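Local coordinates for calcium binding protein (Fasciola hepatica, PDB 5FX0) that probably binds calcium ions as a whole protein, the piece modelled here being its dynein light chain-like domain, at residues Val30-Lys33 with Phe34-Leu37. Numbering follows the deposited sequence.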
loop_
_atom_site.group_PDB
_atom_site.type_symbol
_atom_site.label_atom_id
_atom_site.label_comp_id
_atom_site.label_asym_id
_atom_site.label_seq_id
_atom_site.Cartn_x
_atom_site.Cartn_y
_atom_site.Cartn_z
ATOM N N VAL A 30 1.085 -15.492 10.064
ATOM C CA VAL A 30 0.694 -14.153 9.668
ATOM C C VAL A 30 -0.803 -14.081 9.359
ATOM O O VAL A 30 -1.485 -13.153 9.819
ATOM C CB VAL A 30 1.511 -13.677 8.454
ATOM C CG1 VAL A 30 0.967 -12.386 7.870
ATOM C CG2 VAL A 30 2.966 -13.481 8.855
ATOM N N THR A 31 -1.325 -15.044 8.596
ATOM C CA THR A 31 -2.751 -15.019 8.250
ATOM C C THR A 31 -3.671 -15.314 9.459
ATOM O O THR A 31 -4.672 -14.647 9.616
ATOM C CB THR A 31 -3.090 -15.936 7.071
ATOM O OG1 THR A 31 -2.674 -17.255 7.365
ATOM C CG2 THR A 31 -2.413 -15.476 5.789
ATOM N N GLU A 32 -3.314 -16.250 10.336
ATOM C CA GLU A 32 -4.125 -16.495 11.557
ATOM C C GLU A 32 -4.164 -15.262 12.476
ATOM O O GLU A 32 -5.223 -14.891 12.986
ATOM C CB GLU A 32 -3.632 -17.700 12.356
ATOM C CG GLU A 32 -3.581 -19.035 11.609
ATOM C CD GLU A 32 -4.930 -19.628 11.224
ATOM O OE1 GLU A 32 -6.001 -19.056 11.547
ATOM O OE2 GLU A 32 -4.903 -20.706 10.582
ATOM N N LYS A 33 -3.014 -14.613 12.640
ATOM C CA LYS A 33 -2.933 -13.324 13.337
ATOM C C LYS A 33 -3.852 -12.261 12.729
ATOM O O LYS A 33 -4.603 -11.594 13.453
ATOM C CB LYS A 33 -1.485 -12.805 13.380
ATOM C CG LYS A 33 -1.285 -11.546 14.208
ATOM C CD LYS A 33 -1.357 -11.852 15.691
ATOM C CE LYS A 33 -1.448 -10.596 16.558
ATOM N NZ LYS A 33 -2.254 -10.878 17.785
ATOM N N PHE A 34 -3.817 -12.105 11.409
ATOM C CA PHE A 34 -4.715 -11.141 10.779
ATOM C C PHE A 34 -6.193 -11.459 11.063
ATOM O O PHE A 34 -6.986 -10.556 11.328
ATOM C CB PHE A 34 -4.493 -11.080 9.285
ATOM C CG PHE A 34 -5.214 -9.951 8.615
ATOM C CD1 PHE A 34 -4.702 -8.678 8.658
ATOM C CD2 PHE A 34 -6.405 -10.161 7.960
ATOM C CE1 PHE A 34 -5.346 -7.623 8.037
ATOM C CE2 PHE A 34 -7.054 -9.113 7.317
ATOM C CZ PHE A 34 -6.519 -7.844 7.355
ATOM N N LYS A 35 -6.537 -12.739 10.959
ATOM C CA LYS A 35 -7.883 -13.257 11.247
ATOM C C LYS A 35 -8.350 -12.819 12.651
ATOM O O LYS A 35 -9.446 -12.303 12.812
ATOM C CB LYS A 35 -7.866 -14.786 11.151
ATOM C CG LYS A 35 -9.138 -15.458 10.686
ATOM C CD LYS A 35 -8.886 -16.953 10.454
ATOM C CE LYS A 35 -10.122 -17.700 9.969
ATOM N NZ LYS A 35 -11.088 -17.970 11.068
ATOM N N SER A 36 -7.501 -13.016 13.652
ATOM C CA SER A 36 -7.897 -12.746 15.040
ATOM C C SER A 36 -7.943 -11.247 15.304
ATOM O O SER A 36 -8.806 -10.783 16.051
ATOM C CB SER A 36 -6.966 -13.433 16.047
ATOM O OG SER A 36 -5.922 -12.566 16.450
ATOM N N LEU A 37 -7.025 -10.496 14.689
ATOM C CA LEU A 37 -7.019 -9.048 14.842
ATOM C C LEU A 37 -8.255 -8.395 14.246
ATOM O O LEU A 37 -8.825 -7.482 14.862
ATOM C CB LEU A 37 -5.762 -8.418 14.257
ATOM C CG LEU A 37 -4.437 -8.679 14.975
ATOM C CD1 LEU A 37 -3.328 -8.012 14.187
ATOM C CD2 LEU A 37 -4.465 -8.147 16.403
HETATM O O HOH W 1 -4.377 -12.961 18.264
#
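The carbonyl oxygen of Lys33 takes the amide of Leu37 at 2.9 Å (N to O), the shortest of four successive i to i+4 bonds in these two turns of α-helix 24-40, one of the two helices of the dynein light chain-like fold. A second group reaches for the same oxygen: Ser36 OG lies 3.4 Å from Lys33 O, a weak hydrogen bond at most, whose proton has another possible taker. The rest of the ladder runs Phe34 N to Val30 O, Lys35 N to Thr31 O and Ser36 N to Glu32 O.

From this backbone, the Lys33 side chain leaves with CG anti to the backbone N (chi1 -174°), then bends at chi2, which swings its methylenes along the helix and obliquely across Leu37. CE comes to 3.9 Å from both CG and CD2 of Leu37, so the aliphatic part of the lysine packs on the leucine branch; NZ passes Leu37 CD2 at 3.8 Å. Its ammonium hands a proton to a water 3.0 Å from NZ. That water lies implausibly close to Ser36 OG, so a bridge between the two side chains is doubtful. Tyr58 of helix 48-63 touches Lys33 as well.

The inner side of the helix packs against both the sheet and helix 48-63. Phe34 lies edge-to-face with Phe90 of strand 87-92 and also touches Val51 of helix 48-63, while Val30 packs on Ile88 of the strand and Met55 of that helix; Thr31 OG1 turns back chiefly to the carbonyl oxygen of Gln27, with that of Val28 also within hydrogen-bonding reach. Toward solvent, Glu32 and Lys35 run side by side without forming a salt bridge: OE1 of Glu32 is 5.2 Å from Lys35 NZ, too far for a direct contact, so that any attraction between the charges would be long-range, and rests instead 3.7 Å from Lys35 CD.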